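Local structure of glycerol-3-phosphate dehydrogenase [NAD(P)+] (Coxiella burnetii, 3K96) at residues A37-A43 / N74-L78; V107-A111 / A304-N310; L136-S140 / Q313-L317; K216-A220 / D269-C274. The protein probably catalyses the NAD(P)H-dependent reduction of dihydroxyacetone phosphate to sn-glycerol 3-phosphate, the key precursor for phospholipid synthesis. One frame throughout, in Å; residues are numbered along the deposited sequence.

Contact 1 (A37-A43 / N74-L78); sequences AGSWGTA and NNRYL
S39 and Y77 bring the two backbones together, their CA atoms 5.0 Å apart. Segment 37-43 is the turn from strand 32-35 into helix 39-49, with G38 at the N-cap. G38 and G41 fit the glycine-rich GxGxxG pattern of a Rossmann fold, in keeping with the predicted NADPH-binding role of S39 and W40. Segment 74-78 is an irregular loop after helix 62-71. The N74 side chain is the main polar link. Its CG lies anti to the backbone N (chi1 -174°), which carries the amide toward the glycine-rich turn. ND2 then donates twice, 2.9 Å to A37 O and 2.8 Å to T42 OG1. Both acceptors lie close to the amide plane, though ND2 stands above the carbonyl plane of A37. The other end of the amide works within its own loop: N74 OD1 accepts from Y77 N in an Asx motif and also bonds H64 on helix 62-71. The amide is thus fixed at both ends. T42 OG1 passes its own proton to G38 O at 2.7 Å, and T42 N reaches that oxygen from the opposite face. Beside these bonds, L78 CD2 packs on T42 CG2 and on A43. In one of two conformers, S39 OG donates to Y77 O at 2.9 Å, a less certain bond. The Y77 ring lies obliquely by the turn, with CD2 3.4 Å from A37 O.

Contact 2 (V107-A111 / A304-N310); sequences VPSFA and AIEGLYN
This is an interdomain contact, part polar and part aromatic. It joins the start of helix 109-119, just after strand 102-105 of the N-terminal sheet, to the loop and first turn of helix 307-320. E306 provides the polar half. Its chain is extended beyond CG and brings OE2 to the S109 backbone. S109 N donates to E306 OE2 at 2.7 Å in a nearly straight bond (168°). S109 OG donates to the same oxygen at a longer 3.2 Å. Both donors lie on the anti side of the carboxylate, and they come from opposite faces of its plane. The two bonds from S109 probably help to hold the carboxylate in place. S109 CB and OG also sit beside N310, and S109 OG lies at the edge of the Y309 ring.

F110 and Y309 form the aromatic half. F110 CB sits over the centre of the Y309 ring, 3.4 Å from its centroid, a clear CH-pi contact. F110 CG lies between the backbone N and the carbonyl carbon (chi1 52°), and this turns the ring back toward E306. The two rings are T-shaped, the edge of F110 toward the face of Y309, with planes 81° apart. Farther out, F110 CZ touches A304 CB at 3.8 Å, and F110 CE2 meets E306 CG. P108 CB lies over one face of the F110 ring, toward its rim. E306 is a predicted NADPH-binding residue, so the arrangement fits the interdomain cofactor cleft of a two-domain dehydrogenase with a Rossmann-type nucleotide-binding domain.

Contact 3 (L136-S140 / Q313-L317); sequences LAKGS and QVHAL
Q313 and S140 meet where a loop of the Rossmann-type N-terminal domain leans on helix 307-320 of the C-terminal helical domain. The loop, 136-140, follows strand 128-131 and leads to helix 143-151. The Q313 chain is bent at chi2 (-62°), which folds its amide back over the loop. OE1 accepts from S140 N at 2.7 Å. The donor lies nearly along the C=O axis, although the N-H itself is bent to 136°. A second donor to Q313 OE1 is water 2, which gives it a proton at 2.8 Å. The same water lies very close to S140 OG, so a bridge between the two side chains is possible but doubtful. The other end of the amide is joined to the loop by water 1, which accepts from G139 N at 2.8 Å and from Q313 NE2 at 3.3 Å. The amide therefore meets the loop directly through its oxygen and by way of water 1 through its nitrogen.

S140 OG also lies 2.9 Å from Q313 O, a possible hydrogen bond. Q313 O already takes the helical bond from L317 N. The S140 hydroxyl also comes close to A316 CB.

Apolar packing flanks this polar group. L136 CB rests on Q313 CB. L136 and L317 cross at about a right angle, while V314 also packs against I218 of helix 206-228. L136 CD1 is the shared apolar point, 3.8 Å from both V314 CG2 and L317 CD2.

Contact 4 (K216-A220 / D269-C274); sequences KNILA and DLVLTC
K216 reaches across a buried helix-helix contact to D269 and T273. Its CG sits between the backbone N and the carbonyl carbon (chi1 64°), and the chain bends again at chi2 (136°), away from a staggered value. These turns lead the chain along the side of D269 and bring NZ to T273. K216 NZ donates to T273 OG1 at 3.0 Å. It also makes a salt bridge with D269 OD1 at 3.6 Å and a weak hydrogen bond to N217 OD1. The other carboxylate oxygen, D269 OD2, forms a salt bridge with K134, so D269 is paired with two lysines. T273 OG1 lies anti to the carbonyl carbon. From there it donates back to D269 O at 2.7 Å, while T273 N reaches that carbonyl from the opposite face.

The site belongs to the all-helical C-terminal domain. Segments 216-220 of helix 206-228 and 269-274 of helix 264-275 run at 33°, their axes 8.9 Å apart. K216 is the predicted proton acceptor, and K216, D269 and K134 are all predicted to bind sn-glycerol 3-phosphate.

T273 CG2, the other branch, lies anti to the backbone N and packs on A220 CB at 3.5 Å. N217 OD1 lies beside the same methyl. L219 and L270 cross obliquely, with their CD1 atoms 3.6 Å apart. C274 SG comes to 3.9 Å from A220 N.

Contact 1 comes first along the chain and lies within the Rossmann-type domain. Its centre is about 16 Å from that of contact 2. Contacts 2 and 3 both join that domain to helix 307-320 of the C-terminal domain. Their centres are about 11 Å apart, and their segments alternate along the chain. They touch where Y309 meets the 136-138 loop. Contact 4 lies wholly in the C-terminal domain, between the first and second segments of contacts 2 and 3 in sequence. It meets them through N217 with N310 and I218 with V314. Helix 307-320 thus connects the interdomain seam to the helix bearing the predicted catalytic K216.

Contact 1 (A37-A43 / N74-L78)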
loop_
_atom_site.group_PDB
_atom_site.type_symbol
_atom_site.label_atom_id
_atom_site.label_comp_id
_atom_site.label_asym_id
_atom_site.label_seq_id
_atom_site.Cartn_x
_atom_site.Cartn_y
_atom_site.Cartn_z
ATOM N N ALA A 37 16.366 -22.805 -7.323
ATOM C CA ALA A 37 15.710 -22.772 -8.606
ATOM C C ALA A 37 14.204 -22.660 -8.489
ATOM O O ALA A 37 13.448 -23.296 -9.245
ATOM C CB ALA A 37 16.117 -23.991 -9.433
ATOM N N GLY A 38 13.749 -21.884 -7.510
ATOM C CA GLY A 38 12.318 -21.601 -7.384
ATOM C C GLY A 38 11.987 -20.561 -8.461
ATOM O O GLY A 38 12.839 -20.224 -9.325
ATOM N N SER A 39 10.769 -20.031 -8.403
ATOM C CA SER A 39 10.310 -19.032 -9.371
ATOM C C SER A 39 11.216 -17.810 -9.395
ATOM O O SER A 39 11.685 -17.380 -10.453
ATOM C CB SER A 39 8.884 -18.567 -9.014
ATOM O OG SER A 39 7.987 -19.664 -8.932
ATOM N N TRP A 40 11.449 -17.239 -8.221
ATOM C CA TRP A 40 12.240 -16.031 -8.114
ATOM C C TRP A 40 13.696 -16.268 -8.524
ATOM O O TRP A 40 14.243 -15.502 -9.313
ATOM C CB TRP A 40 12.089 -15.417 -6.713
ATOM C CG TRP A 40 12.778 -14.076 -6.495
ATOM C CD1 TRP A 40 13.483 -13.698 -5.379
ATOM C CD2 TRP A 40 12.854 -12.961 -7.404
ATOM N NE1 TRP A 40 13.981 -12.427 -5.534
ATOM C CE2 TRP A 40 13.603 -11.947 -6.762
ATOM C CE3 TRP A 40 12.341 -12.708 -8.676
ATOM C CZ2 TRP A 40 13.856 -10.718 -7.355
ATOM C CZ3 TRP A 40 12.613 -11.492 -9.267
ATOM C CH2 TRP A 40 13.363 -10.514 -8.614
ATOM N N GLY A 41 14.320 -17.313 -8.002
ATOM C CA GLY A 41 15.718 -17.618 -8.405
ATOM C C GLY A 41 15.880 -17.761 -9.901
ATOM O O GLY A 41 16.833 -17.246 -10.498
ATOM N N THR A 42 14.912 -18.434 -10.523
ATOM C CA THR A 42 14.944 -18.671 -11.953
ATOM C C THR A 42 14.713 -17.375 -12.736
ATOM O O THR A 42 15.339 -17.160 -13.771
ATOM C CB THR A 42 13.904 -19.721 -12.371
ATOM O OG1 THR A 42 14.106 -20.931 -11.630
ATOM C CG2 THR A 42 14.004 -20.021 -13.865
ATOM N N ALA A 43 13.811 -16.520 -12.248
ATOM C CA ALA A 43 13.531 -15.241 -12.899
ATOM C C ALA A 43 14.791 -14.356 -12.880
ATOM O O ALA A 43 15.123 -13.713 -13.860
ATOM C CB ALA A 43 12.345 -14.518 -12.206
ATOM N N ASN A 74 12.232 -24.230 -16.771
ATOM C CA ASN A 74 11.939 -24.663 -15.422
ATOM C C ASN A 74 10.460 -24.869 -15.351
ATOM O O ASN A 74 9.732 -23.961 -14.966
ATOM C CB ASN A 74 12.369 -23.624 -14.399
ATOM C CG ASN A 74 12.219 -24.111 -12.978
ATOM O OD1 ASN A 74 11.567 -25.135 -12.705
ATOM N ND2 ASN A 74 12.836 -23.388 -12.054
ATOM N N ASN A 75 10.014 -26.060 -15.739
ATOM C CA ASN A 75 8.598 -26.357 -15.721
ATOM C C ASN A 75 7.985 -26.428 -14.343
ATOM O O ASN A 75 6.841 -26.046 -14.174
ATOM C CB ASN A 75 8.279 -27.618 -16.530
ATOM C CG ASN A 75 8.098 -27.321 -18.005
ATOM O OD1 ASN A 75 7.614 -26.251 -18.372
ATOM N ND2 ASN A 75 8.472 -28.265 -18.858
ATOM N N ARG A 76 8.720 -26.881 -13.346
ATOM C CA ARG A 76 8.131 -26.932 -12.020
ATOM C C ARG A 76 7.774 -25.594 -11.453
ATOM O O ARG A 76 6.770 -25.493 -10.774
ATOM C CB ARG A 76 9.069 -27.536 -10.989
ATOM C CG ARG A 76 9.308 -28.973 -11.136
ATOM C CD ARG A 76 10.066 -29.511 -9.951
ATOM N NE ARG A 76 10.419 -30.890 -10.220
ATOM C CZ ARG A 76 11.043 -31.684 -9.364
ATOM N NH1 ARG A 76 11.396 -31.243 -8.158
ATOM N NH2 ARG A 76 11.310 -32.927 -9.721
ATOM N N TYR A 77 8.602 -24.576 -11.696
ATOM C CA TYR A 77 8.397 -23.282 -11.039
ATOM C C TYR A 77 8.273 -22.048 -11.921
ATOM O O TYR A 77 7.831 -21.026 -11.443
ATOM C CB TYR A 77 9.499 -23.062 -9.967
ATOM C CG TYR A 77 9.520 -24.136 -8.896
ATOM C CD1 TYR A 77 8.499 -24.232 -7.972
ATOM C CD2 TYR A 77 10.560 -25.047 -8.808
ATOM C CE1 TYR A 77 8.495 -25.223 -7.005
ATOM C CE2 TYR A 77 10.574 -26.038 -7.835
ATOM C CZ TYR A 77 9.537 -26.121 -6.940
ATOM O OH TYR A 77 9.523 -27.099 -5.963
ATOM N N LEU A 78 8.656 -22.119 -13.183
ATOM C CA LEU A 78 8.521 -20.966 -14.066
ATOM C C LEU A 78 8.341 -21.460 -15.503
ATOM O O LEU A 78 9.186 -21.207 -16.375
ATOM C CB LEU A 78 9.748 -20.038 -13.955
ATOM C CG LEU A 78 9.610 -18.587 -14.444
ATOM C CD1 LEU A 78 8.621 -17.845 -13.552
ATOM C CD2 LEU A 78 10.957 -17.842 -14.448
#

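Contact 2 (V107-A111 / A304-N310)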
loop_
_atom_site.group_PDB
_atom_site.type_symbol
_atom_site.label_atom_id
_atom_site.label_comp_id
_atom_site.label_asym_id
_atom_site.label_seq_id
_atom_site.Cartn_x
_atom_site.Cartn_y
_atom_site.Cartn_z
ATOM N N VAL A 107 16.873 -19.347 -1.920
ATOM C CA VAL A 107 16.115 -20.480 -1.426
ATOM C C VAL A 107 15.128 -19.985 -0.342
ATOM O O VAL A 107 15.224 -18.854 0.130
ATOM C CB VAL A 107 17.060 -21.547 -0.872
ATOM C CG1 VAL A 107 18.008 -22.030 -1.976
ATOM C CG2 VAL A 107 17.859 -21.019 0.306
ATOM N N PRO A 108 14.160 -20.810 0.035
ATOM C CA PRO A 108 13.288 -20.330 1.094
ATOM C C PRO A 108 14.053 -20.080 2.405
ATOM O O PRO A 108 15.109 -20.679 2.641
ATOM C CB PRO A 108 12.285 -21.477 1.271
ATOM C CG PRO A 108 12.255 -22.153 -0.037
ATOM C CD PRO A 108 13.703 -22.093 -0.514
ATOM N N SER A 109 13.512 -19.221 3.262
ATOM C CA SER A 109 14.166 -18.904 4.519
ATOM C C SER A 109 14.405 -20.136 5.400
ATOM O O SER A 109 15.425 -20.218 6.103
ATOM C CB SER A 109 13.377 -17.824 5.271
ATOM O OG SER A 109 12.036 -18.203 5.460
ATOM N N PHE A 110 13.505 -21.112 5.331
ATOM C CA PHE A 110 13.655 -22.318 6.119
ATOM C C PHE A 110 14.744 -23.237 5.586
ATOM O O PHE A 110 15.059 -24.210 6.232
ATOM C CB PHE A 110 12.315 -23.088 6.278
ATOM C CG PHE A 110 11.592 -23.375 4.972
ATOM C CD1 PHE A 110 11.987 -24.431 4.145
ATOM C CD2 PHE A 110 10.486 -22.614 4.593
ATOM C CE1 PHE A 110 11.295 -24.711 2.953
ATOM C CE2 PHE A 110 9.797 -22.886 3.422
ATOM C CZ PHE A 110 10.214 -23.930 2.583
ATOM N N ALA A 111 15.295 -22.952 4.407
ATOM C CA ALA A 111 16.404 -23.761 3.874
ATOM C C ALA A 111 17.737 -22.992 3.835
ATOM O O ALA A 111 18.781 -23.550 3.484
ATOM C CB ALA A 111 16.061 -24.261 2.482
ATOM N N ALA A 304 5.405 -25.829 -0.413
ATOM C CA ALA A 304 5.671 -25.184 0.864
ATOM C C ALA A 304 5.574 -23.674 0.771
ATOM O O ALA A 304 5.987 -23.083 -0.234
ATOM C CB ALA A 304 7.072 -25.561 1.333
ATOM N N ILE A 305 5.013 -23.052 1.800
ATOM C CA ILE A 305 4.967 -21.596 1.850
ATOM C C ILE A 305 5.865 -21.153 2.997
ATOM O O ILE A 305 6.222 -21.943 3.854
ATOM C CB ILE A 305 3.543 -20.989 1.969
ATOM C CG1 ILE A 305 2.868 -21.367 3.284
ATOM C CG2 ILE A 305 2.682 -21.381 0.772
ATOM C CD1 ILE A 305 1.536 -20.613 3.474
ATOM N N GLU A 306 6.244 -19.892 3.006
ATOM C CA GLU A 306 7.166 -19.421 4.028
ATOM C C GLU A 306 6.546 -18.665 5.158
ATOM O O GLU A 306 7.157 -18.539 6.199
ATOM C CB GLU A 306 8.203 -18.509 3.405
ATOM C CG GLU A 306 9.372 -19.185 2.810
ATOM C CD GLU A 306 10.176 -18.195 2.015
ATOM O OE1 GLU A 306 9.616 -17.719 1.006
ATOM O OE2 GLU A 306 11.336 -17.891 2.386
ATOM N N GLY A 307 5.328 -18.174 4.970
ATOM C CA GLY A 307 4.690 -17.335 5.978
ATOM C C GLY A 307 4.568 -17.905 7.369
ATOM O O GLY A 307 4.720 -17.170 8.349
ATOM N N LEU A 308 4.251 -19.189 7.480
ATOM C CA LEU A 308 4.116 -19.804 8.818
ATOM C C LEU A 308 5.495 -19.827 9.505
ATOM O O LEU A 308 5.630 -19.447 10.656
ATOM C CB LEU A 308 3.520 -21.215 8.770
ATOM C CG LEU A 308 2.076 -21.367 8.301
ATOM C CD1 LEU A 308 1.995 -21.107 6.814
ATOM C CD2 LEU A 308 1.589 -22.765 8.597
ATOM N N TYR A 309 6.507 -20.273 8.772
ATOM C CA TYR A 309 7.874 -20.278 9.277
ATOM C C TYR A 309 8.292 -18.858 9.636
ATOM O O TYR A 309 8.828 -18.639 10.719
ATOM C CB TYR A 309 8.809 -20.866 8.225
ATOM C CG TYR A 309 10.215 -21.093 8.684
ATOM C CD1 TYR A 309 10.543 -22.204 9.464
ATOM C CD2 TYR A 309 11.237 -20.250 8.277
ATOM C CE1 TYR A 309 11.868 -22.433 9.867
ATOM C CE2 TYR A 309 12.553 -20.468 8.666
ATOM C CZ TYR A 309 12.865 -21.552 9.460
ATOM O OH TYR A 309 14.179 -21.754 9.830
ATOM N N ASN A 310 8.055 -17.892 8.750
ATOM C CA ASN A 310 8.389 -16.505 9.057
ATOM C C ASN A 310 7.717 -16.063 10.368
ATOM O O ASN A 310 8.332 -15.390 11.173
ATOM C CB ASN A 310 7.899 -15.500 7.998
ATOM C CG ASN A 310 8.578 -15.621 6.633
ATOM O OD1 ASN A 310 8.046 -15.078 5.655
ATOM N ND2 ASN A 310 9.724 -16.300 6.547
#

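Contact 3 (L136-S140 / Q313-L317)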
loop_
_atom_site.group_PDB
_atom_site.type_symbol
_atom_site.label_atom_id
_atom_site.label_comp_id
_atom_site.label_asym_id
_atom_site.label_seq_id
_atom_site.Cartn_x
_atom_site.Cartn_y
_atom_site.Cartn_z
ATOM N N LEU A 136 13.723 -14.685 8.440
ATOM C CA LEU A 136 14.783 -15.046 9.351
ATOM C C LEU A 136 15.150 -16.516 9.166
ATOM O O LEU A 136 14.315 -17.321 8.761
ATOM C CB LEU A 136 14.335 -14.802 10.783
ATOM C CG LEU A 136 14.039 -13.357 11.138
ATOM C CD1 LEU A 136 13.472 -13.270 12.582
ATOM C CD2 LEU A 136 15.318 -12.502 10.981
ATOM N N ALA A 137 16.393 -16.868 9.442
ATOM C CA ALA A 137 16.820 -18.260 9.328
ATOM C C ALA A 137 16.609 -18.977 10.652
ATOM O O ALA A 137 16.244 -18.370 11.660
ATOM C CB ALA A 137 18.321 -18.356 8.910
ATOM N N LYS A 138 16.851 -20.277 10.635
ATOM C CA LYS A 138 16.750 -21.134 11.815
ATOM C C LYS A 138 17.377 -20.455 13.035
ATOM O O LYS A 138 18.503 -19.973 12.971
ATOM C CB LYS A 138 17.460 -22.455 11.521
ATOM C CG LYS A 138 17.425 -23.506 12.643
ATOM C CD LYS A 138 18.083 -24.825 12.164
ATOM C CE LYS A 138 18.078 -25.894 13.258
ATOM N NZ LYS A 138 16.697 -26.162 13.765
ATOM N N GLY A 139 16.634 -20.405 14.141
ATOM C CA GLY A 139 17.109 -19.750 15.356
ATOM C C GLY A 139 16.792 -18.256 15.391
ATOM O O GLY A 139 17.353 -17.502 16.200
ATOM N N SER A 140 15.867 -17.829 14.535
ATOM C CA SER A 140 15.516 -16.428 14.439
ATOM C C SER A 140 16.739 -15.590 14.091
ATOM O O SER A 140 16.923 -14.506 14.636
ATOM C CB SER A 140 14.900 -15.938 15.752
ATOM O OG SER A 140 13.753 -16.700 16.044
ATOM N N GLN A 313 9.462 -17.551 13.401
ATOM C CA GLN A 313 10.809 -17.009 13.674
ATOM C C GLN A 313 10.752 -15.583 14.205
ATOM O O GLN A 313 11.453 -15.239 15.160
ATOM C CB GLN A 313 11.707 -17.066 12.432
ATOM C CG GLN A 313 11.961 -18.464 11.903
ATOM C CD GLN A 313 12.673 -19.348 12.899
ATOM O OE1 GLN A 313 13.635 -18.942 13.548
ATOM N NE2 GLN A 313 12.207 -20.569 13.019
ATOM N N VAL A 314 9.898 -14.762 13.604
ATOM C CA VAL A 314 9.772 -13.386 14.020
ATOM C C VAL A 314 9.124 -13.300 15.387
ATOM O O VAL A 314 9.541 -12.489 16.218
ATOM C CB VAL A 314 9.014 -12.536 12.975
ATOM C CG1 VAL A 314 8.684 -11.162 13.525
ATOM C CG2 VAL A 314 9.845 -12.431 11.710
ATOM N N HIS A 315 8.139 -14.150 15.639
ATOM C CA HIS A 315 7.472 -14.166 16.955
ATOM C C HIS A 315 8.514 -14.455 18.037
ATOM O O HIS A 315 8.559 -13.768 19.050
ATOM C CB HIS A 315 6.362 -15.208 17.007
ATOM C CG HIS A 315 5.617 -15.236 18.312
ATOM N ND1 HIS A 315 5.814 -16.214 19.265
ATOM C CD2 HIS A 315 4.678 -14.409 18.816
ATOM C CE1 HIS A 315 5.024 -15.986 20.300
ATOM N NE2 HIS A 315 4.326 -14.892 20.053
ATOM N N ALA A 316 9.371 -15.446 17.806
ATOM C CA ALA A 316 10.405 -15.775 18.779
ATOM C C ALA A 316 11.357 -14.598 18.967
ATOM O O ALA A 316 11.755 -14.295 20.083
ATOM C CB ALA A 316 11.181 -17.050 18.362
ATOM N N LEU A 317 11.712 -13.924 17.878
ATOM C CA LEU A 317 12.623 -12.791 17.960
ATOM C C LEU A 317 11.965 -11.631 18.709
ATOM O O LEU A 317 12.593 -11.000 19.553
ATOM C CB LEU A 317 13.057 -12.332 16.568
ATOM C CG LEU A 317 14.085 -11.217 16.547
ATOM C CD1 LEU A 317 15.440 -11.768 17.004
ATOM C CD2 LEU A 317 14.197 -10.607 15.165
HETATM O O HOH W 1 14.500 -22.000 14.854
HETATM O O HOH W 2 13.464 -19.146 16.319
#

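Contact 4 (K216-A220 / D269-C274)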
loop_
_atom_site.group_PDB
_atom_site.type_symbol
_atom_site.label_atom_id
_atom_site.label_comp_id
_atom_site.label_asym_id
_atom_site.label_seq_id
_atom_site.Cartn_x
_atom_site.Cartn_y
_atom_site.Cartn_z
ATOM N N LYS A 216 6.839 -9.090 5.901
ATOM C CA LYS A 216 5.767 -8.872 4.934
ATOM C C LYS A 216 4.833 -10.058 4.689
ATOM O O LYS A 216 3.643 -9.850 4.492
ATOM C CB LYS A 216 6.302 -8.409 3.595
ATOM C CG LYS A 216 7.176 -9.431 2.927
ATOM C CD LYS A 216 6.821 -9.520 1.510
ATOM C CE LYS A 216 7.530 -10.664 0.839
ATOM N NZ LYS A 216 6.714 -11.038 -0.360
ATOM N N ASN A 217 5.356 -11.286 4.689
ATOM C CA ASN A 217 4.516 -12.459 4.447
ATOM C C ASN A 217 3.603 -12.796 5.609
ATOM O O ASN A 217 2.577 -13.420 5.422
ATOM C CB ASN A 217 5.346 -13.674 4.106
ATOM C CG ASN A 217 5.942 -13.599 2.723
ATOM O OD1 ASN A 217 5.403 -12.945 1.816
ATOM N ND2 ASN A 217 7.040 -14.299 2.536
ATOM N N ILE A 218 4.012 -12.408 6.805
ATOM C CA ILE A 218 3.206 -12.565 7.991
ATOM C C ILE A 218 1.991 -11.630 7.824
ATOM O O ILE A 218 0.838 -12.005 8.087
ATOM C CB ILE A 218 3.979 -12.108 9.252
ATOM C CG1 ILE A 218 5.281 -12.934 9.448
ATOM C CG2 ILE A 218 3.065 -12.190 10.474
ATOM C CD1 ILE A 218 6.208 -12.377 10.558
ATOM N N LEU A 219 2.255 -10.414 7.367
ATOM C CA LEU A 219 1.174 -9.435 7.150
ATOM C C LEU A 219 0.271 -9.877 5.993
ATOM O O LEU A 219 -0.936 -9.632 6.017
ATOM C CB LEU A 219 1.737 -8.033 6.946
ATOM C CG LEU A 219 2.618 -7.581 8.128
ATOM C CD1 LEU A 219 3.204 -6.175 7.917
ATOM C CD2 LEU A 219 1.851 -7.641 9.440
ATOM N N ALA A 220 0.851 -10.555 5.006
ATOM C CA ALA A 220 0.084 -11.085 3.883
ATOM C C ALA A 220 -0.907 -12.132 4.382
ATOM O O ALA A 220 -2.027 -12.205 3.907
ATOM C CB ALA A 220 1.029 -11.688 2.829
ATOM N N ASP A 269 6.948 -3.813 -1.370
ATOM C CA ASP A 269 6.752 -5.255 -1.291
ATOM C C ASP A 269 5.511 -5.582 -0.455
ATOM O O ASP A 269 4.789 -6.537 -0.726
ATOM C CB ASP A 269 7.985 -5.884 -0.658
ATOM C CG ASP A 269 8.198 -7.324 -1.066
ATOM O OD1 ASP A 269 7.411 -7.883 -1.868
ATOM O OD2 ASP A 269 9.201 -7.907 -0.592
ATOM N N LEU A 270 5.244 -4.782 0.561
ATOM C CA LEU A 270 4.074 -5.059 1.410
ATOM C C LEU A 270 2.767 -4.865 0.674
ATOM O O LEU A 270 1.885 -5.708 0.754
ATOM C CB LEU A 270 4.089 -4.187 2.656
ATOM C CG LEU A 270 2.999 -4.405 3.707
ATOM C CD1 LEU A 270 3.146 -5.756 4.374
ATOM C CD2 LEU A 270 3.141 -3.299 4.746
ATOM N N VAL A 271 2.632 -3.760 -0.044
ATOM C CA VAL A 271 1.392 -3.528 -0.754
ATOM C C VAL A 271 1.170 -4.595 -1.809
ATOM O O VAL A 271 0.069 -5.116 -1.934
ATOM C CB VAL A 271 1.292 -2.102 -1.329
ATOM C CG1 VAL A 271 1.365 -1.109 -0.191
ATOM C CG2 VAL A 271 2.371 -1.831 -2.363
ATOM N N LEU A 272 2.229 -4.957 -2.531
ATOM C CA LEU A 272 2.138 -5.999 -3.547
ATOM C C LEU A 272 1.666 -7.306 -2.956
ATOM O O LEU A 272 0.691 -7.913 -3.435
ATOM C CB LEU A 272 3.512 -6.252 -4.198
ATOM C CG LEU A 272 3.574 -7.504 -5.093
ATOM C CD1 LEU A 272 2.687 -7.312 -6.332
ATOM C CD2 LEU A 272 5.007 -7.828 -5.510
ATOM N N THR A 273 2.317 -7.725 -1.874
ATOM C CA THR A 273 2.048 -9.039 -1.298
ATOM C C THR A 273 0.713 -9.128 -0.559
ATOM O O THR A 273 0.111 -10.207 -0.494
ATOM C CB THR A 273 3.177 -9.475 -0.371
ATOM O OG1 THR A 273 4.443 -9.241 -1.026
ATOM C CG2 THR A 273 3.033 -10.957 -0.008
ATOM N N CYS A 274 0.258 -8.006 -0.011
ATOM C CA CYS A 274 -1.018 -7.988 0.704
ATOM C C CYS A 274 -2.248 -7.837 -0.209
ATOM O O CYS A 274 -3.374 -7.993 0.245
ATOM C CB CYS A 274 -1.010 -6.886 1.748
ATOM S SG CYS A 274 0.090 -7.237 3.130
#